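Local coordinates for protein binding component of ABC transporter (Wolinella succinogenes, PDB 3K4U) that binds lysine in the cleft between its two lobes and probably hands the solute on to an ABC transporter for uptake, at residues Gly10-Tyr15 against Thr51-Leu56; Val82-Pro87 against Gly192-Lys197; Leu116-Lys121 against Ala157-Phe162. One frame throughout, in Å; residues are numbered along the deposited sequence.

Contact 1 of 3, residues Gly10-Tyr15 against Thr51-Leu56; sequences GLEPGY and TSWDGL. With LYS (lysine), chain K.
Thr51 N gives its hydrogen to Leu11 O at 2.8 Å, a bond that ties the loop 51-56 to the end of the strand bearing Gly10 and Leu11. The same loop then meets Glu12, whose acidic side chain is suited to a pocket made for an amine. With CG turned trans to the backbone N (chi1 -162°) and the chain beyond it extended, Glu12 passes its CB and CG methylenes by Thr51 O and brings its carboxylate up to Trp53. The two side chains cross at about a right angle, the carboxylate and indole planes 47° apart. OE2 takes a weak, bent bond from Trp53 N, while OE1 accepts a hydrogen bond from NZ of the bound lysine, so the loop backbone may help to position the acid that reads the ligand's charge. The indole serves the apolar part of the ligand: CD of the bound lysine lies over one face, 3.4 Å from Trp53 CZ3, and Tyr15 CE1 comes within 3.6 Å of the ligand's CB. Replacing Trp53 by an alanine would probably deprive the ligand's methylene chain of this flat wall and let its amine wander from Glu12. Deeper down, Leu56 CD2 packs 3.6 Å from Gly10 C; glycine suits that position because a CB there would point toward the loop and probably crowd Leu56 CD2. Thr51 OG1 is turned to Val49 O, and Ser70 OG accepts from Glu12 N. The contact joins the end of strand 6-11, which pairs through Gly10 with Ile67, to the loop leading from strand 45-50 into helix 56-61.

Contact 2 of 3, residues Val82-Pro87 against Gly192-Lys197; sequences VNFVEP and GWAIKK
Phe84 and Ala194 form a non-hydrogen-bonded pair in a short antiparallel beta pairing, strand 83-84 running against the end of strand 189-195. Beside them Asn83 and Ile195 make the hydrogen-bonded pair: Asn83 N donates to Ile195 O (2.9 Å) and Ile195 N returns to Asn83 O (3.0 Å). A third bond, Val85 N to Trp193 O, extends the pairing past the strand proper. The tight part lies on the Phe84 side. There Ala194 CB sits over the phenyl face, 4.2 Å from its centroid in a CH-pi contact, and also touches Val82 CG2 at 3.6 Å; the small methyl suits a place between ring and valine. Leu60 of helix 56-61 adds to the apolar packing on Val82 and Ala194. Gly192, with no side chain, brings its O to the edge of the same ring, 3.6 Å from Phe84 CE1. On the other side, Val85 swings CG1 trans to its backbone N (chi1 159°), which sets that methyl 3.7 Å from Trp193 CE3, while Leu203 and Leu206 of helix 200-216 close over the valine. The other end is looser and polar. Lys197 is exposed, and its methylenes cross the Asn83 amide at about a right angle. The asparagine amide suits this edge because a second subunit, another copy of the protein, supplies Asp201 OD1 as acceptor for Asn83 ND2. Lys197 reaches across to the residues leading into 82-87, where its NZ donates to Leu80 O.

Contact 3 of 3, residues Leu116-Lys121 against Ala157-Phe162; sequences LTLVTK and ADMFIF. With LYS (lysine), chain K.
Thr120 and Ile161 cross at a slant, with Thr120 CB 3.5 Å from Ile161 CG2, while the threonine stands at about a right angle to Phe162. OG1 of Thr120, set trans to the backbone N (chi1 -154°), donates to Ile161 O nearly in line with that carbonyl (168°) and lies at the edge of the Phe162 ring, in its plane. A small residue with a hydroxyl suits the place, since it adds a side-chain bond to the parallel pairing without covering the phenyl face. Between the strands Val119 N donates to Met159 O at 3.0 Å, and Ile161 N returns a weak bond to Val119 O. Leu118 and selenomethionine Met159 slant across each other on one side of the sheet, the CE methyl 3.7 Å from Leu118 CB, and Leu118 CD1 continues to Ile161 CB. On the other side Val119 CG2 rests 4.0 Å from Ala157 CB, with Phe160 as its neighbour. At the far end Asp158 crosses Thr117 at about a right angle: OD2 accepts a bond from Thr117 N, modelled implausibly short, so its exact geometry is doubtful, and a weak one from OG1. The backbone bond Asp158 N to Thr117 O carries the pairing past the strand; the aspartate suits the place because its carboxylate accepts from Thr117. At the near end Phe162 CZ comes within 3.6 Å of CG of the bound lysine, and Lys121 CE lies beside the ligand's CE; Lys121 NZ is held by Asp143 O. Strand 117-121 runs between two parallel neighbours, 138-142 and 159-163. Helix 125-133, in the beta-alpha-beta crossover to 138-142, packs on Leu118 and Ile161, and helix 145-154 lies against Ala157 and Phe160.

In the fold
Contacts 1 and 3 face each other across the lysine pocket and touch directly: Tyr15 packs edge-to-face on Phe162, and Glu12 forms a long, weak ion pair with Lys121. Contact 1 is partly buried, its chemistry charge and aromatic surface spent on the ligand; contact 3 is mostly buried beta pairing that reaches the pocket at one end. Contact 2 is also largely buried yet meets no ligand, and its polar edge faces another subunit instead. Contacts 2 and 3 belong to one mixed sheet, antiparallel in the former and parallel in the latter, though they lie about 29 Å apart between centres, on opposite sides of the chain's centre.

Contact 1 of 3, residues Gly10-Tyr15 against Thr51-Leu56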
loop_
_atom_site.group_PDB
_atom_site.type_symbol
_atom_site.label_atom_id
_atom_site.label_comp_id
_atom_site.label_asym_id
_atom_site.label_seq_id
_atom_site.Cartn_x
_atom_site.Cartn_y
_atom_site.Cartn_z
ATOM N N GLY E 10 25.352 23.780 20.686
ATOM C CA GLY E 10 25.079 23.788 22.120
ATOM C C GLY E 10 24.445 22.499 22.604
ATOM O O GLY E 10 23.565 21.942 21.935
ATOM N N LEU E 11 24.903 22.023 23.767
ATOM C CA LEU E 11 24.397 20.811 24.384
ATOM C C LEU E 11 24.790 20.750 25.827
ATOM O O LEU E 11 25.705 21.444 26.246
ATOM C CB LEU E 11 24.850 19.535 23.663
ATOM C CG LEU E 11 26.207 19.276 23.027
ATOM C CD1 LEU E 11 27.356 19.792 23.902
ATOM C CD2 LEU E 11 26.367 17.798 22.782
ATOM N N GLU E 12 24.060 19.949 26.599
ATOM C CA GLU E 12 24.291 19.840 28.025
ATOM C C GLU E 12 24.694 18.414 28.327
ATOM O O GLU E 12 23.890 17.481 28.142
ATOM C CB GLU E 12 23.043 20.223 28.823
ATOM C CG GLU E 12 23.359 20.548 30.296
ATOM C CD GLU E 12 22.161 20.442 31.207
ATOM O OE1 GLU E 12 21.384 19.472 31.040
ATOM O OE2 GLU E 12 22.000 21.311 32.104
ATOM N N PRO E 13 25.946 18.214 28.750
ATOM C CA PRO E 13 26.322 16.818 28.919
ATOM C C PRO E 13 25.604 16.132 30.073
ATOM O O PRO E 13 25.209 16.780 31.049
ATOM C CB PRO E 13 27.817 16.903 29.154
ATOM C CG PRO E 13 28.223 18.093 28.270
ATOM C CD PRO E 13 27.125 19.079 28.556
ATOM N N GLY E 14 25.410 14.827 29.967
ATOM C CA GLY E 14 24.897 14.118 31.127
ATOM C C GLY E 14 23.493 13.567 30.982
ATOM O O GLY E 14 23.001 12.947 31.914
ATOM N N TYR E 15 22.860 13.817 29.830
ATOM C CA TYR E 15 21.723 13.059 29.367
ATOM C C TYR E 15 22.264 11.891 28.584
ATOM O O TYR E 15 22.353 11.960 27.360
ATOM C CB TYR E 15 20.867 13.927 28.444
ATOM C CG TYR E 15 19.606 13.293 27.889
ATOM C CD1 TYR E 15 18.893 13.930 26.877
ATOM C CD2 TYR E 15 19.116 12.072 28.368
ATOM C CE1 TYR E 15 17.728 13.396 26.368
ATOM C CE2 TYR E 15 17.946 11.516 27.849
ATOM C CZ TYR E 15 17.267 12.185 26.853
ATOM O OH TYR E 15 16.119 11.652 26.323
ATOM N N THR E 51 26.632 23.807 27.526
ATOM C CA THR E 51 25.819 24.909 28.057
ATOM C C THR E 51 24.961 24.259 29.089
ATOM O O THR E 51 24.723 23.088 28.984
ATOM C CB THR E 51 24.936 25.505 26.939
ATOM O OG1 THR E 51 25.754 25.730 25.772
ATOM C CG2 THR E 51 24.221 26.840 27.366
ATOM N N SER E 52 24.547 24.977 30.117
ATOM C CA SER E 52 23.640 24.395 31.091
ATOM C C SER E 52 22.276 24.528 30.449
ATOM O O SER E 52 22.136 25.299 29.498
ATOM C CB SER E 52 23.702 25.107 32.448
ATOM O OG SER E 52 23.171 26.404 32.330
ATOM N N TRP E 53 21.292 23.793 30.965
ATOM C CA TRP E 53 20.060 23.530 30.233
ATOM C C TRP E 53 19.203 24.785 30.010
ATOM O O TRP E 53 18.641 24.993 28.917
ATOM C CB TRP E 53 19.239 22.418 30.912
ATOM C CG TRP E 53 18.031 22.140 30.162
ATOM C CD1 TRP E 53 16.786 22.651 30.389
ATOM C CD2 TRP E 53 17.934 21.337 28.981
ATOM N NE1 TRP E 53 15.916 22.199 29.425
ATOM C CE2 TRP E 53 16.591 21.387 28.556
ATOM C CE3 TRP E 53 18.852 20.570 28.249
ATOM C CZ2 TRP E 53 16.137 20.708 27.424
ATOM C CZ3 TRP E 53 18.407 19.899 27.109
ATOM C CH2 TRP E 53 17.051 19.965 26.715
ATOM N N ASP E 54 19.117 25.627 31.027
ATOM C CA ASP E 54 18.249 26.781 30.967
ATOM C C ASP E 54 18.845 27.866 30.096
ATOM O O ASP E 54 18.256 28.950 29.953
ATOM C CB ASP E 54 17.958 27.298 32.375
ATOM C CG ASP E 54 19.218 27.763 33.133
ATOM O OD1 ASP E 54 19.082 28.748 33.899
ATOM O OD2 ASP E 54 20.326 27.170 33.003
ATOM N N GLY E 55 20.020 27.570 29.517
ATOM C CA GLY E 55 20.788 28.528 28.712
ATOM C C GLY E 55 20.942 28.066 27.270
ATOM O O GLY E 55 21.473 28.764 26.437
ATOM N N LEU E 56 20.458 26.886 26.948
ATOM C CA LEU E 56 20.458 26.430 25.539
ATOM C C LEU E 56 19.636 27.299 24.600
ATOM O O LEU E 56 20.161 27.799 23.609
ATOM C CB LEU E 56 19.986 24.998 25.429
ATOM C CG LEU E 56 20.974 23.945 25.910
ATOM C CD1 LEU E 56 20.274 22.598 25.863
ATOM C CD2 LEU E 56 22.219 23.868 25.061
HETATM N N LYS K . 13.908 15.524 26.579
HETATM C CA LYS K . 14.390 16.230 27.749
HETATM C C LYS K . 13.898 17.656 27.656
HETATM O O LYS K . 13.755 18.173 26.550
HETATM C CB LYS K . 15.925 16.223 27.780
HETATM C CG LYS K . 16.537 16.451 29.142
HETATM C CD LYS K . 17.813 17.206 29.018
HETATM C CE LYS K . 18.654 17.160 30.299
HETATM N NZ LYS K . 20.050 17.622 30.081
HETATM O OXT LYS K . 13.644 18.317 28.661
#

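Contact 2 of 3, residues Val82-Pro87 against Gly192-Lys197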
loop_
_atom_site.group_PDB
_atom_site.type_symbol
_atom_site.label_atom_id
_atom_site.label_comp_id
_atom_site.label_asym_id
_atom_site.label_seq_id
_atom_site.Cartn_x
_atom_site.Cartn_y
_atom_site.Cartn_z
ATOM N N VAL E 82 12.166 29.017 19.470
ATOM C CA VAL E 82 13.017 28.524 18.390
ATOM C C VAL E 82 12.204 27.684 17.398
ATOM O O VAL E 82 11.052 27.347 17.713
ATOM C CB VAL E 82 14.208 27.689 18.947
ATOM C CG1 VAL E 82 15.203 28.603 19.647
ATOM C CG2 VAL E 82 13.762 26.570 19.884
ATOM N N ASN E 83 12.789 27.324 16.239
ATOM C CA ASN E 83 12.170 26.410 15.269
ATOM C C ASN E 83 12.815 25.055 15.424
ATOM O O ASN E 83 14.011 24.960 15.758
ATOM C CB ASN E 83 12.423 26.794 13.819
ATOM C CG ASN E 83 11.625 27.978 13.349
ATOM O OD1 ASN E 83 10.522 28.258 13.818
ATOM N ND2 ASN E 83 12.167 28.671 12.380
ATOM N N PHE E 84 12.039 24.004 15.146
ATOM C CA PHE E 84 12.532 22.660 15.237
ATOM C C PHE E 84 12.573 21.962 13.902
ATOM O O PHE E 84 11.815 22.287 13.006
ATOM C CB PHE E 84 11.641 21.871 16.126
ATOM C CG PHE E 84 11.922 22.054 17.562
ATOM C CD1 PHE E 84 12.979 21.373 18.145
ATOM C CD2 PHE E 84 11.131 22.864 18.339
ATOM C CE1 PHE E 84 13.241 21.509 19.462
ATOM C CE2 PHE E 84 11.393 22.994 19.678
ATOM C CZ PHE E 84 12.460 22.325 20.232
ATOM N N VAL E 85 13.497 21.021 13.782
ATOM C CA VAL E 85 13.675 20.204 12.616
ATOM C C VAL E 85 12.835 18.934 12.798
ATOM O O VAL E 85 12.627 18.512 13.922
ATOM C CB VAL E 85 15.170 19.863 12.487
ATOM C CG1 VAL E 85 15.401 18.634 11.640
ATOM C CG2 VAL E 85 15.890 21.035 11.872
ATOM N N GLU E 86 12.336 18.332 11.723
ATOM C CA GLU E 86 11.562 17.068 11.860
ATOM C C GLU E 86 12.195 16.203 12.943
ATOM O O GLU E 86 13.385 16.103 13.011
ATOM C CB GLU E 86 11.477 16.325 10.510
ATOM C CG GLU E 86 10.467 16.952 9.571
ATOM C CD GLU E 86 9.085 17.082 10.226
ATOM O OE1 GLU E 86 8.441 16.022 10.468
ATOM O OE2 GLU E 86 8.631 18.218 10.503
ATOM N N PRO E 87 11.410 15.571 13.814
ATOM C CA PRO E 87 12.090 15.009 14.980
ATOM C C PRO E 87 13.041 13.897 14.577
ATOM O O PRO E 87 12.865 13.345 13.505
ATOM C CB PRO E 87 10.934 14.485 15.819
ATOM C CG PRO E 87 9.935 14.163 14.868
ATOM C CD PRO E 87 10.004 15.159 13.760
ATOM N N GLY E 192 13.825 16.945 18.677
ATOM C CA GLY E 192 14.296 17.617 17.475
ATOM C C GLY E 192 15.452 18.583 17.724
ATOM O O GLY E 192 15.685 18.981 18.875
ATOM N N TRP E 193 16.177 18.953 16.665
ATOM C CA TRP E 193 17.276 19.877 16.786
ATOM C C TRP E 193 16.597 21.199 16.678
ATOM O O TRP E 193 15.773 21.366 15.774
ATOM C CB TRP E 193 18.292 19.772 15.618
ATOM C CG TRP E 193 18.764 18.401 15.405
ATOM C CD1 TRP E 193 19.016 17.476 16.370
ATOM C CD2 TRP E 193 18.972 17.749 14.147
ATOM N NE1 TRP E 193 19.393 16.286 15.784
ATOM C CE2 TRP E 193 19.366 16.433 14.423
ATOM C CE3 TRP E 193 18.827 18.145 12.812
ATOM C CZ2 TRP E 193 19.627 15.508 13.422
ATOM C CZ3 TRP E 193 19.115 17.226 11.810
ATOM C CH2 TRP E 193 19.524 15.926 12.123
ATOM N N ALA E 194 16.972 22.150 17.536
ATOM C CA ALA E 194 16.460 23.518 17.418
ATOM C C ALA E 194 17.483 24.477 16.789
ATOM O O ALA E 194 18.712 24.237 16.828
ATOM C CB ALA E 194 16.012 24.024 18.745
ATOM N N ILE E 195 16.936 25.536 16.192
ATOM C CA ILE E 195 17.661 26.576 15.534
ATOM C C ILE E 195 16.845 27.875 15.632
ATOM O O ILE E 195 15.667 27.858 16.007
ATOM C CB ILE E 195 17.906 26.253 14.079
ATOM C CG1 ILE E 195 16.578 26.146 13.325
ATOM C CG2 ILE E 195 18.765 25.011 13.971
ATOM C CD1 ILE E 195 16.749 26.164 11.777
ATOM N N LYS E 196 17.436 29.012 15.297
ATOM C CA LYS E 196 16.637 30.193 15.466
ATOM C C LYS E 196 15.775 30.523 14.258
ATOM O O LYS E 196 16.058 30.134 13.136
ATOM C CB LYS E 196 17.444 31.382 15.952
ATOM C CG LYS E 196 18.669 31.641 15.225
ATOM C CD LYS E 196 19.250 32.893 15.770
ATOM C CE LYS E 196 18.681 34.121 15.037
ATOM N NZ LYS E 196 19.285 34.233 13.637
ATOM N N LYS E 197 14.716 31.268 14.540
ATOM C CA LYS E 197 13.652 31.514 13.629
ATOM C C LYS E 197 14.095 32.389 12.508
ATOM O O LYS E 197 15.118 33.087 12.616
ATOM C CB LYS E 197 12.559 32.248 14.360
ATOM C CG LYS E 197 11.852 31.445 15.395
ATOM C CD LYS E 197 11.198 32.396 16.366
ATOM C CE LYS E 197 9.708 32.337 16.259
ATOM N NZ LYS E 197 9.181 33.275 17.271
#

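Contact 3 of 3, residues Leu116-Lys121 against Ala157-Phe162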
loop_
_atom_site.group_PDB
_atom_site.type_symbol
_atom_site.label_atom_id
_atom_site.label_comp_id
_atom_site.label_asym_id
_atom_site.label_seq_id
_atom_site.Cartn_x
_atom_site.Cartn_y
_atom_site.Cartn_z
ATOM N N LEU E 116 5.187 7.912 48.991
ATOM C CA LEU E 116 6.287 7.888 48.040
ATOM C C LEU E 116 6.886 9.248 47.664
ATOM O O LEU E 116 6.184 10.259 47.553
ATOM C CB LEU E 116 5.860 7.126 46.785
ATOM C CG LEU E 116 5.553 5.647 47.065
ATOM C CD1 LEU E 116 4.729 5.067 45.954
ATOM C CD2 LEU E 116 6.821 4.819 47.292
ATOM N N THR E 117 8.202 9.239 47.467
ATOM C CA THR E 117 8.976 10.403 47.028
ATOM C C THR E 117 9.502 10.140 45.619
ATOM O O THR E 117 10.061 9.054 45.361
ATOM C CB THR E 117 10.175 10.612 47.958
ATOM O OG1 THR E 117 9.850 10.113 49.272
ATOM C CG2 THR E 117 10.536 12.079 48.028
ATOM N N LEU E 118 9.325 11.107 44.713
ATOM C CA LEU E 118 9.777 10.969 43.316
ATOM C C LEU E 118 10.667 12.128 42.808
ATOM O O LEU E 118 10.316 13.319 42.906
ATOM C CB LEU E 118 8.559 10.806 42.424
ATOM C CG LEU E 118 8.553 11.141 40.933
ATOM C CD1 LEU E 118 8.516 9.863 40.134
ATOM C CD2 LEU E 118 7.329 11.981 40.670
ATOM N N VAL E 119 11.815 11.769 42.239
ATOM C CA VAL E 119 12.807 12.786 41.861
ATOM C C VAL E 119 13.222 12.838 40.395
ATOM O O VAL E 119 13.359 11.792 39.713
ATOM C CB VAL E 119 14.053 12.752 42.744
ATOM C CG1 VAL E 119 13.695 13.192 44.159
ATOM C CG2 VAL E 119 14.670 11.383 42.744
ATOM N N THR E 120 13.419 14.072 39.928
ATOM C CA THR E 120 14.000 14.316 38.618
ATOM C C THR E 120 14.819 15.635 38.530
ATOM O O THR E 120 14.970 16.381 39.519
ATOM C CB THR E 120 12.914 14.273 37.528
ATOM O OG1 THR E 120 13.505 13.905 36.273
ATOM C CG2 THR E 120 12.212 15.614 37.398
ATOM N N LYS E 121 15.327 15.916 37.338
ATOM C CA LYS E 121 16.104 17.106 37.132
ATOM C C LYS E 121 15.184 18.327 37.000
ATOM O O LYS E 121 14.018 18.195 36.579
ATOM C CB LYS E 121 16.957 16.944 35.880
ATOM C CG LYS E 121 17.531 18.279 35.340
ATOM C CD LYS E 121 18.047 18.056 33.927
ATOM C CE LYS E 121 18.858 19.209 33.438
ATOM N NZ LYS E 121 20.116 19.332 34.194
ATOM N N ALA E 157 14.855 8.711 48.411
ATOM C CA ALA E 157 13.719 8.792 47.491
ATOM C C ALA E 157 13.475 7.380 46.913
ATOM O O ALA E 157 14.345 6.494 47.006
ATOM C CB ALA E 157 14.009 9.771 46.382
ATOM N N ASP E 158 12.302 7.169 46.318
ATOM C CA ASP E 158 11.868 5.816 45.944
ATOM C C ASP E 158 11.989 5.511 44.459
ATOM O O ASP E 158 12.081 4.348 44.075
ATOM C CB ASP E 158 10.437 5.574 46.390
ATOM C CG ASP E 158 10.135 6.202 47.718
ATOM O OD1 ASP E 158 10.627 5.675 48.747
ATOM O OD2 ASP E 158 9.405 7.224 47.721
HETATM N N MSE E 159 11.995 6.557 43.632
HETATM C CA MSE E 159 11.891 6.404 42.189
HETATM C C MSE E 159 12.254 7.658 41.410
HETATM O O MSE E 159 11.972 8.788 41.843
HETATM C CB MSE E 159 10.473 6.009 41.818
HETATM C CG MSE E 159 9.435 6.863 42.505
HETATM SE SE MSE E 159 7.665 6.325 41.935
HETATM C CE MSE E 159 6.617 7.733 42.858
ATOM N N PHE E 160 12.853 7.416 40.245
ATOM C CA PHE E 160 13.361 8.423 39.312
ATOM C C PHE E 160 12.522 8.435 38.016
ATOM O O PHE E 160 12.109 7.386 37.525
ATOM C CB PHE E 160 14.827 8.094 39.011
ATOM C CG PHE E 160 15.516 9.085 38.112
ATOM C CD1 PHE E 160 15.851 10.360 38.572
ATOM C CD2 PHE E 160 15.863 8.738 36.817
ATOM C CE1 PHE E 160 16.475 11.266 37.739
ATOM C CE2 PHE E 160 16.488 9.654 35.996
ATOM C CZ PHE E 160 16.794 10.917 36.465
ATOM N N ILE E 161 12.244 9.619 37.486
ATOM C CA ILE E 161 11.463 9.762 36.237
ATOM C C ILE E 161 12.257 10.560 35.223
ATOM O O ILE E 161 12.823 11.594 35.550
ATOM C CB ILE E 161 10.120 10.485 36.424
ATOM C CG1 ILE E 161 9.340 10.504 35.085
ATOM C CG2 ILE E 161 10.342 11.920 36.945
ATOM C CD1 ILE E 161 7.875 11.075 35.172
ATOM N N PHE E 162 12.285 10.085 33.985
ATOM C CA PHE E 162 13.082 10.732 32.961
ATOM C C PHE E 162 12.882 10.002 31.646
ATOM O O PHE E 162 12.332 8.907 31.625
ATOM C CB PHE E 162 14.569 10.691 33.364
ATOM C CG PHE E 162 15.371 11.796 32.778
ATOM C CD1 PHE E 162 15.464 13.023 33.429
ATOM C CD2 PHE E 162 16.031 11.623 31.575
ATOM C CE1 PHE E 162 16.187 14.067 32.861
ATOM C CE2 PHE E 162 16.754 12.654 31.009
ATOM C CZ PHE E 162 16.837 13.878 31.652
HETATM N N LYS K . 13.908 15.524 26.579
HETATM C CA LYS K . 14.390 16.230 27.749
HETATM C C LYS K . 13.898 17.656 27.656
HETATM O O LYS K . 13.755 18.173 26.550
HETATM C CB LYS K . 15.925 16.223 27.780
HETATM C CG LYS K . 16.537 16.451 29.142
HETATM C CD LYS K . 17.813 17.206 29.018
HETATM C CE LYS K . 18.654 17.160 30.299
HETATM N NZ LYS K . 20.050 17.622 30.081
HETATM O OXT LYS K . 13.644 18.317 28.661
#